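Local coordinates for protein secreted hemophore CSA2 (Candida albicans, PDB 4Y7S) that binds heme as a secreted hemophore, serving the uptake of iron from human hemoglobin during hyphal growth, at residues K11-G17 against Y45-L51; C33-T38 against F57-V61. All blocks are in the same frame, centred on the assembly; numbering follows the deposited sequence.

Interaction 1 of 2, residues K11-G17 against Y45-L51; sequences KTASING and YWDTGCL. With HEB (heme b/c), chain D.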
ATOM      1  N   LYS A  11     -24.783  -0.031   3.645  1.00 28.96           N
ATOM      2  CA  LYS A  11     -24.146  -0.259   2.340  1.00 29.32           C
ATOM      3  C   LYS A  11     -24.354   0.912   1.364  1.00 28.61           C
ATOM      4  O   LYS A  11     -24.462   0.719   0.149  1.00 29.82           O
ATOM      5  CB  LYS A  11     -24.649  -1.568   1.747  1.00 32.27           C
ATOM      6  CG  LYS A  11     -24.135  -2.775   2.507  1.00 33.89           C
ATOM      7  CD  LYS A  11     -24.881  -4.030   2.126  1.00 37.03           C
ATOM      8  CE  LYS A  11     -24.292  -5.238   2.824  1.00 46.13           C
ATOM      9  NZ  LYS A  11     -24.977  -6.494   2.413  1.00 46.50           N
ATOM     10  N   THR A  12     -24.440   2.115   1.927  1.00 29.87           N
ATOM     11  CA  THR A  12     -24.515   3.359   1.171  1.00 27.92           C
ATOM     12  C   THR A  12     -23.827   4.451   1.978  1.00 30.26           C
ATOM     13  O   THR A  12     -23.622   4.299   3.190  1.00 26.77           O
ATOM     14  CB  THR A  12     -26.014   3.726   0.857  1.00 28.13           C
ATOM     15  OG1 THR A  12     -26.115   4.579  -0.291  1.00 29.03           O
ATOM     16  CG2 THR A  12     -26.687   4.370   2.033  1.00 27.96           C
ATOM     17  N   ALA A  13     -23.460   5.552   1.336  1.00 28.21           N
ATOM     18  CA  ALA A  13     -22.843   6.652   2.073  1.00 22.99           C
ATOM     19  C   ALA A  13     -23.052   8.009   1.401  1.00 25.92           C
ATOM     20  O   ALA A  13     -23.281   8.075   0.206  1.00 29.51           O
ATOM     21  CB  ALA A  13     -21.361   6.385   2.259  1.00 22.49           C
ATOM     22  N   SER A  14     -22.990   9.086   2.186  1.00 27.71           N
ATOM     23  CA  SER A  14     -23.091  10.443   1.655  1.00 34.90           C
ATOM     24  C   SER A  14     -21.771  10.877   1.024  1.00 27.94           C
ATOM     25  O   SER A  14     -21.744  11.407  -0.070  1.00 31.41           O
ATOM     26  CB  SER A  14     -23.477  11.419   2.766  1.00 34.04           C
ATOM     27  OG  SER A  14     -24.667  10.992   3.402  1.00 52.13           O
ATOM     28  N   ILE A  15     -20.681  10.653   1.748  1.00 24.92           N
ATOM     29  CA  ILE A  15     -19.341  10.937   1.271  1.00 26.58           C
ATOM     30  C   ILE A  15     -18.644   9.594   1.023  1.00 24.17           C
ATOM     31  O   ILE A  15     -18.453   9.176  -0.110  1.00 27.14           O
ATOM     32  CB  ILE A  15     -18.541  11.783   2.292  1.00 22.53           C
ATOM     33  CG1 ILE A  15     -19.241  13.118   2.561  1.00 23.92           C
ATOM     34  CG2 ILE A  15     -17.114  12.014   1.813  1.00 26.68           C
ATOM     35  CD1 ILE A  15     -18.617  13.903   3.747  1.00 25.88           C
ATOM     36  N   ASN A  16     -18.267   8.926   2.106  1.00 20.75           N
ATOM     37  CA  ASN A  16     -17.793   7.551   2.040  1.00 20.39           C
ATOM     38  C   ASN A  16     -17.919   6.898   3.423  1.00 19.35           C
ATOM     39  O   ASN A  16     -18.275   7.562   4.390  1.00 20.60           O
ATOM     40  CB  ASN A  16     -16.351   7.485   1.506  1.00 20.72           C
ATOM     41  CG  ASN A  16     -15.345   8.238   2.379  1.00 22.76           C
ATOM     42  OD1 ASN A  16     -15.142   7.903   3.542  1.00 19.49           O
ATOM     43  ND2 ASN A  16     -14.682   9.232   1.796  1.00 21.09           N
ATOM     44  N   GLY A  17     -17.646   5.598   3.507  1.00 20.83           N
ATOM     45  CA  GLY A  17     -17.868   4.850   4.733  1.00 22.38           C
ATOM     46  C   GLY A  17     -17.021   5.296   5.913  1.00 22.12           C
ATOM     47  O   GLY A  17     -17.417   5.107   7.062  1.00 21.68           O
ATOM     48  N   TYR A  45     -17.327   1.825  -1.654  1.00 21.85           N
ATOM     49  CA  TYR A  45     -17.142   3.184  -1.147  1.00 20.83           C
ATOM     50  C   TYR A  45     -17.762   3.394   0.241  1.00 23.39           C
ATOM     51  O   TYR A  45     -17.354   4.299   0.978  1.00 21.12           O
ATOM     52  CB  TYR A  45     -17.727   4.194  -2.139  1.00 21.70           C
ATOM     53  CG  TYR A  45     -19.224   4.467  -2.031  1.00 23.03           C
ATOM     54  CD1 TYR A  45     -20.161   3.548  -2.481  1.00 25.35           C
ATOM     55  CD2 TYR A  45     -19.686   5.660  -1.503  1.00 22.40           C
ATOM     56  CE1 TYR A  45     -21.533   3.806  -2.396  1.00 29.81           C
ATOM     57  CE2 TYR A  45     -21.059   5.933  -1.411  1.00 25.80           C
ATOM     58  CZ  TYR A  45     -21.971   4.999  -1.851  1.00 26.48           C
ATOM     59  OH  TYR A  45     -23.321   5.257  -1.760  1.00 30.14           O
ATOM     60  N   TRP A  46     -18.708   2.523   0.599  1.00 22.15           N
ATOM     61  CA  TRP A  46     -19.422   2.603   1.885  1.00 21.36           C
ATOM     62  C   TRP A  46     -18.723   1.801   2.979  1.00 22.50           C
ATOM     63  O   TRP A  46     -19.156   1.800   4.118  1.00 19.11           O
ATOM     64  CB  TRP A  46     -20.862   2.084   1.731  1.00 22.27           C
ATOM     65  CG  TRP A  46     -20.952   0.801   0.973  1.00 23.93           C
ATOM     66  CD1 TRP A  46     -21.339   0.643  -0.339  1.00 26.10           C
ATOM     67  CD2 TRP A  46     -20.638  -0.517   1.452  1.00 23.97           C
ATOM     68  NE1 TRP A  46     -21.280  -0.685  -0.694  1.00 27.51           N
ATOM     69  CE2 TRP A  46     -20.856  -1.416   0.384  1.00 26.16           C
ATOM     70  CE3 TRP A  46     -20.198  -1.025   2.678  1.00 22.68           C
ATOM     71  CZ2 TRP A  46     -20.647  -2.793   0.509  1.00 26.96           C
ATOM     72  CZ3 TRP A  46     -19.987  -2.393   2.796  1.00 23.43           C
ATOM     73  CH2 TRP A  46     -20.211  -3.260   1.715  1.00 25.50           C
ATOM     74  N   ASP A  47     -17.637   1.123   2.635  1.00 20.09           N
ATOM     75  CA  ASP A  47     -17.023   0.149   3.521  1.00 19.20           C
ATOM     76  C   ASP A  47     -15.980   0.768   4.470  1.00 17.35           C
ATOM     77  O   ASP A  47     -14.811   0.902   4.137  1.00 16.16           O
ATOM     78  CB  ASP A  47     -16.400  -0.933   2.657  1.00 21.75           C
ATOM     79  CG  ASP A  47     -15.861  -2.092   3.446  1.00 17.94           C
ATOM     80  OD1 ASP A  47     -15.718  -2.039   4.694  1.00 18.43           O
ATOM     81  OD2 ASP A  47     -15.575  -3.085   2.769  1.00 23.83           O
ATOM     82  N   THR A  48     -16.434   1.126   5.663  1.00 16.67           N
ATOM     83  CA  THR A  48     -15.617   1.771   6.668  1.00 17.14           C
ATOM     84  C   THR A  48     -14.332   0.996   6.950  1.00 17.95           C
ATOM     85  O   THR A  48     -13.244   1.534   6.856  1.00 16.89           O
ATOM     86  CB  THR A  48     -16.420   1.931   7.966  1.00 18.76           C
ATOM     87  OG1 THR A  48     -17.658   2.587   7.670  1.00 19.85           O
ATOM     88  CG2 THR A  48     -15.645   2.731   9.001  1.00 16.81           C
ATOM     89  N   GLY A  49     -14.477  -0.267   7.313  1.00 14.48           N
ATOM     90  CA  GLY A  49     -13.334  -1.105   7.636  1.00 18.21           C
ATOM     91  C   GLY A  49     -12.298  -1.157   6.535  1.00 15.82           C
ATOM     92  O   GLY A  49     -11.107  -1.019   6.796  1.00 17.22           O
ATOM     93  N   CYS A  50     -12.740  -1.344   5.293  1.00 18.80           N
ATOM     94  CA  CYS A  50     -11.796  -1.360   4.184  1.00 16.99           C
ATOM     95  C   CYS A  50     -11.065  -0.006   4.046  1.00 17.32           C
ATOM     96  O   CYS A  50      -9.848   0.038   3.890  1.00 15.99           O
ATOM     97  CB  CYS A  50     -12.518  -1.709   2.886  1.00 22.38           C
ATOM     98  SG  CYS A  50     -11.434  -1.913   1.470  1.00 21.27           S
ATOM     99  N   LEU A  51     -11.787   1.096   4.177  1.00 17.59           N
ATOM    100  CA  LEU A  51     -11.184   2.420   4.018  1.00 14.32           C
ATOM    101  C   LEU A  51     -10.294   2.806   5.208  1.00 17.89           C
ATOM    102  O   LEU A  51      -9.547   3.790   5.146  1.00 22.36           O
ATOM    103  CB  LEU A  51     -12.279   3.465   3.811  1.00 13.09           C
ATOM    104  CG  LEU A  51     -13.050   3.292   2.511  1.00 16.63           C
ATOM    105  CD1 LEU A  51     -14.237   4.231   2.450  1.00 23.49           C
ATOM    106  CD2 LEU A  51     -12.161   3.486   1.318  1.00 16.11           C
TER
HETATM  107 FE   HEB D 201     -15.003  -5.090   3.372  1.00 22.85          FE
HETATM  108  CHA HEB D 201     -18.138  -6.096   2.384  1.00 23.61           C
HETATM  109  CHB HEB D 201     -16.110  -5.013   6.641  1.00 19.13           C
HETATM  110  CHC HEB D 201     -11.750  -4.953   4.520  1.00 24.94           C
HETATM  111  CHD HEB D 201     -13.752  -5.708   0.262  1.00 25.82           C
HETATM  112  NA  HEB D 201     -16.804  -5.511   4.349  1.00 17.24           N
HETATM  113  C1A HEB D 201     -17.979  -5.853   3.729  1.00 21.24           C
HETATM  114  C2A HEB D 201     -19.010  -5.937   4.734  1.00 26.23           C
HETATM  115  C3A HEB D 201     -18.453  -5.642   5.914  1.00 18.69           C
HETATM  116  C4A HEB D 201     -17.047  -5.367   5.693  1.00 20.36           C
HETATM  117  CMA HEB D 201     -19.134  -5.588   7.303  1.00 21.83           C
HETATM  118  CAA HEB D 201     -20.489  -6.315   4.455  1.00 37.68           C
HETATM  119  CBA HEB D 201     -20.717  -7.756   4.908  1.00 47.48           C
HETATM  120  CGA HEB D 201     -22.173  -8.141   4.785  1.00 42.94           C
HETATM  121  O1A HEB D 201     -22.645  -8.992   5.582  1.00 59.88           O
HETATM  122  O2A HEB D 201     -22.866  -7.610   3.893  1.00 33.07           O
HETATM  123  NB  HEB D 201     -14.134  -5.061   5.181  1.00 16.82           N
HETATM  124  C1B HEB D 201     -14.750  -4.932   6.415  1.00 21.03           C
HETATM  125  C2B HEB D 201     -13.725  -4.696   7.417  1.00 21.81           C
HETATM  126  C3B HEB D 201     -12.547  -4.678   6.792  1.00 19.30           C
HETATM  127  C4B HEB D 201     -12.780  -4.902   5.411  1.00 20.46           C
HETATM  128  CMB HEB D 201     -13.968  -4.480   8.921  1.00 14.91           C
HETATM  129  CAB HEB D 201     -11.117  -4.476   7.328  1.00 18.67           C
HETATM  130  CBB HEB D 201     -10.803  -4.671   8.601  1.00 32.90           C
HETATM  131  NC  HEB D 201     -13.105  -5.334   2.576  1.00 24.71           N
HETATM  132  C1C HEB D 201     -11.900  -5.136   3.189  1.00 14.03           C
HETATM  133  C2C HEB D 201     -10.825  -5.144   2.213  1.00 24.27           C
HETATM  134  C3C HEB D 201     -11.403  -5.341   1.026  1.00 21.05           C
HETATM  135  C4C HEB D 201     -12.833  -5.471   1.241  1.00 22.20           C
HETATM  136  CMC HEB D 201      -9.331  -4.927   2.578  1.00 25.67           C
HETATM  137  CAC HEB D 201     -10.779  -5.453  -0.376  1.00 30.72           C
HETATM  138  CBC HEB D 201      -9.466  -5.567  -0.543  1.00 38.11           C
HETATM  139  ND  HEB D 201     -15.804  -5.835   1.621  1.00 23.25           N
HETATM  140  C1D HEB D 201     -15.100  -5.913   0.429  1.00 28.79           C
HETATM  141  C2D HEB D 201     -16.016  -6.203  -0.644  1.00 35.06           C
HETATM  142  C3D HEB D 201     -17.381  -6.337   0.021  1.00 31.85           C
HETATM  143  C4D HEB D 201     -17.154  -6.085   1.420  1.00 32.98           C
HETATM  144  CMD HEB D 201     -15.669  -6.369  -2.136  1.00 40.63           C
HETATM  145  CAD HEB D 201     -18.731  -6.612  -0.664  1.00 36.28           C
HETATM  146  CBD HEB D 201     -19.054  -8.093  -0.766  1.00 44.13           C
HETATM  147  CGD HEB D 201     -20.210  -8.249  -1.727  1.00 68.86           C
HETATM  148  O1D HEB D 201     -20.786  -7.214  -2.183  1.00 61.66           O
HETATM  149  O2D HEB D 201     -20.550  -9.423  -2.045  1.00 85.82           O
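The aliphatic chain of Lys-11 runs along one face of the Trp-46 indole. Its CG sits 3.9 Å from the centroid of the Trp-46 six-membered ring, a CH-pi contact only 7° off the ring normal. Beyond CG the chain runs fully extended, carrying NZ to a weak hydrogen bond with heme O2A, while the far corner of the indole, Trp-46 CH2, comes 3.6 Å from heme CHA. The Tyr-45 side chain runs roughly at right angles to that of Trp-46 and brings its hydroxyl to the loop: Ala-13 N donates to Tyr-45 OH at 3.1 Å, and Thr-12 OG1 donates to the same oxygen. Ala-13 CB packs on the ring at CE2. Gly-17 is pinned twice: its N reaches Tyr-45 O at 2.9 Å in the carbonyl plane, and Thr-48 OG1 donates to Gly-17 O at 2.6 Å from above the Gly-17 carbonyl plane. Between these bonds and the heme stands Asp-47: OD2 binds the iron at 2.2 Å, and OD1 takes Cys-50 N at 3.1 Å from above the carboxylate. One aspartate is thus both N-cap of helix 48-53 and axial heme ligand, the iron site of the CFEM fold.

Interaction 2 of 2, residues C33-T38 against F57-V61; sequences CVKQST and FTGAV
Gln-36 and Phe-57 run antiparallel past one another, amide and ring planes 76° apart. With CG anti to the backbone N (chi1 -180°), the glutamine reaches across to helix 55-68, and a bend at chi2 lays its amide over the methyl of Ala-60.

The tight part of the contact gathers round this glutamine. Gln-36 CD lies 3.4 Å from Ala-60 CB, and Gln-36 O comes equally near, 3.4 Å from Phe-57 CE1. The aliphatic part adds to this: Gln-36 CB lies 3.8 Å from Phe-57 CE1 and 3.9 Å from Val-61 CG2. The phenyl ring directs its edge at the loop backbone, where Ser-37 O lies in the ring plane, 3.6 Å from Phe-57 CD1. Val-61 CG2 stands above one face of the Phe-57 ring, toward its rim, and meets Cys-33 O at 3.5 Å. Thr-38 CG2 touches CE1 of the same ring and, like the ring, also packs on Leu-51. Among its other partners, Ala-60 packs on Asp-24 of the second subunit.

The looser flank is the valine pair, Val-34 CG1 to Val-61 CG1 at 4.2 Å, with Phe-77 of helix 72-87 packed against both. Toward solvent stands Ser-37, exposed, its hydroxyl bonded to Ser-39 instead of the helix.

No polar bond joins the two segments, which meet through van der Waals contact. Nearby, the disulfide of Cys-33 to Cys-64 ties the loop covalently to the same helix 55-68, one of the four such bridges that stabilise the helical basket of the CFEM domain.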
ATOM      1  N   CYS A  33     -10.180  16.783   4.031  1.00 17.15           N
ATOM      2  CA  CYS A  33      -9.251  15.680   3.954  1.00 20.94           C
ATOM      3  C   CYS A  33      -9.959  14.324   3.817  1.00 21.03           C
ATOM      4  O   CYS A  33      -9.439  13.436   3.143  1.00 18.31           O
ATOM      5  CB  CYS A  33      -8.341  15.696   5.177  1.00 18.77           C
ATOM      6  SG  CYS A  33      -7.358  17.180   5.274  1.00 26.35           S
ATOM      7  N   VAL A  34     -11.132  14.163   4.431  1.00 17.79           N
ATOM      8  CA  VAL A  34     -11.818  12.871   4.419  1.00 16.36           C
ATOM      9  C   VAL A  34     -12.685  12.654   3.175  1.00 23.70           C
ATOM     10  O   VAL A  34     -13.250  11.578   2.996  1.00 23.63           O
ATOM     11  CB  VAL A  34     -12.676  12.666   5.695  1.00 22.84           C
ATOM     12  CG1 VAL A  34     -11.787  12.760   6.948  1.00 19.16           C
ATOM     13  CG2 VAL A  34     -13.829  13.650   5.781  1.00 18.05           C
ATOM     14  N   LYS A  35     -12.769  13.673   2.323  1.00 17.41           N
ATOM     15  CA  LYS A  35     -13.512  13.597   1.066  1.00 21.59           C
ATOM     16  C   LYS A  35     -12.658  12.994  -0.055  1.00 29.32           C
ATOM     17  O   LYS A  35     -13.020  13.045  -1.232  1.00 27.99           O
ATOM     18  CB  LYS A  35     -14.011  14.988   0.666  1.00 24.54           C
ATOM     19  CG  LYS A  35     -15.012  15.586   1.642  1.00 25.87           C
ATOM     20  CD  LYS A  35     -15.472  16.966   1.185  1.00 30.67           C
ATOM     21  CE  LYS A  35     -16.564  17.525   2.065  1.00 34.81           C
ATOM     22  NZ  LYS A  35     -17.023  18.857   1.585  1.00 42.42           N
ATOM     23  N   GLN A  36     -11.515  12.437   0.327  1.00 24.25           N
ATOM     24  CA  GLN A  36     -10.616  11.735  -0.576  1.00 24.27           C
ATOM     25  C   GLN A  36     -11.376  10.700  -1.419  1.00 23.94           C
ATOM     26  O   GLN A  36     -12.214   9.958  -0.900  1.00 19.69           O
ATOM     27  CB  GLN A  36      -9.513  11.076   0.258  1.00 24.06           C
ATOM     28  CG  GLN A  36      -8.469  10.299  -0.499  1.00 31.22           C
ATOM     29  CD  GLN A  36      -7.522  11.223  -1.219  1.00 40.38           C
ATOM     30  OE1 GLN A  36      -7.279  12.348  -0.757  1.00 29.54           O
ATOM     31  NE2 GLN A  36      -6.939  10.748  -2.334  1.00 33.73           N
ATOM     32  N   SER A  37     -11.088  10.644  -2.713  1.00 23.52           N
ATOM     33  CA  SER A  37     -11.722   9.662  -3.588  1.00 26.50           C
ATOM     34  C   SER A  37     -11.390   8.232  -3.182  1.00 26.98           C
ATOM     35  O   SER A  37     -10.264   7.938  -2.821  1.00 23.55           O
ATOM     36  CB  SER A  37     -11.296   9.881  -5.034  1.00 28.62           C
ATOM     37  OG  SER A  37     -11.779   8.823  -5.833  1.00 29.91           O
ATOM     38  N   THR A  38     -12.370   7.340  -3.262  1.00 22.46           N
ATOM     39  CA  THR A  38     -12.153   5.928  -2.938  1.00 20.58           C
ATOM     40  C   THR A  38     -11.888   5.071  -4.176  1.00 22.25           C
ATOM     41  O   THR A  38     -11.730   3.851  -4.082  1.00 24.78           O
ATOM     42  CB  THR A  38     -13.367   5.353  -2.191  1.00 25.10           C
ATOM     43  OG1 THR A  38     -14.529   5.473  -3.014  1.00 24.89           O
ATOM     44  CG2 THR A  38     -13.607   6.107  -0.918  1.00 23.78           C
ATOM     45  N   PHE A  57      -5.259   5.138   0.620  1.00 17.48           N
ATOM     46  CA  PHE A  57      -6.363   5.997   1.040  1.00 16.80           C
ATOM     47  C   PHE A  57      -6.080   6.689   2.387  1.00 18.49           C
ATOM     48  O   PHE A  57      -6.152   7.917   2.491  1.00 17.59           O
ATOM     49  CB  PHE A  57      -7.663   5.188   1.131  1.00 18.18           C
ATOM     50  CG  PHE A  57      -8.854   6.018   1.506  1.00 17.00           C
ATOM     51  CD1 PHE A  57      -9.556   6.738   0.531  1.00 22.06           C
ATOM     52  CD2 PHE A  57      -9.260   6.111   2.820  1.00 15.80           C
ATOM     53  CE1 PHE A  57     -10.659   7.520   0.875  1.00 19.05           C
ATOM     54  CE2 PHE A  57     -10.363   6.903   3.171  1.00 20.45           C
ATOM     55  CZ  PHE A  57     -11.057   7.604   2.194  1.00 17.68           C
ATOM     56  N   THR A  58      -5.752   5.917   3.422  1.00 18.55           N
ATOM     57  CA  THR A  58      -5.540   6.509   4.741  1.00 17.04           C
ATOM     58  C   THR A  58      -4.354   7.468   4.725  1.00 14.12           C
ATOM     59  O   THR A  58      -4.336   8.443   5.460  1.00 16.56           O
ATOM     60  CB  THR A  58      -5.292   5.453   5.826  1.00 13.68           C
ATOM     61  OG1 THR A  58      -4.048   4.805   5.577  1.00 15.57           O
ATOM     62  CG2 THR A  58      -6.431   4.431   5.876  1.00 17.81           C
ATOM     63  N   GLY A  59      -3.345   7.158   3.923  1.00 15.32           N
ATOM     64  CA  GLY A  59      -2.146   7.985   3.849  1.00 16.44           C
ATOM     65  C   GLY A  59      -2.454   9.331   3.210  1.00 16.77           C
ATOM     66  O   GLY A  59      -1.919  10.368   3.602  1.00 17.35           O
ATOM     67  N   ALA A  60      -3.327   9.311   2.208  1.00 16.91           N
ATOM     68  CA  ALA A  60      -3.731  10.551   1.567  1.00 17.79           C
ATOM     69  C   ALA A  60      -4.504  11.408   2.562  1.00 16.68           C
ATOM     70  O   ALA A  60      -4.260  12.611   2.666  1.00 17.44           O
ATOM     71  CB  ALA A  60      -4.586  10.274   0.321  1.00 18.77           C
ATOM     72  N   VAL A  61      -5.430  10.782   3.284  1.00 15.23           N
ATOM     73  CA  VAL A  61      -6.217  11.479   4.283  1.00 18.03           C
ATOM     74  C   VAL A  61      -5.271  12.025   5.353  1.00 14.00           C
ATOM     75  O   VAL A  61      -5.344  13.191   5.726  1.00 14.29           O
ATOM     76  CB  VAL A  61      -7.292  10.553   4.913  1.00 15.75           C
ATOM     77  CG1 VAL A  61      -7.922  11.228   6.115  1.00 16.68           C
ATOM     78  CG2 VAL A  61      -8.361  10.199   3.882  1.00 14.34           C
TER

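How the interactions relate
Interaction 2 is the more buried, its centre about 7 Å from the centre of the chain, against about 11 Å for the centre of interaction 1, which is partly exposed and beside the heme. Their segments alternate along the chain, and the two contacts touch. Asn-16, whose OD1 caps the start of helix 19-22 at Ala-19 N, sends ND2 to Val-34 O, a probable hydrogen bond between the loops 11-17 and 33-38. Leu-51 O meets Phe-57 CD2 at 3.3 Å, where the consecutive helices 48-53 and 55-68 pack. The chemistry follows position: hydroxyl and backbone hydrogen bonds, a CH-pi contact and metal coordination in interaction 1, methyl, phenyl and amide packing in interaction 2.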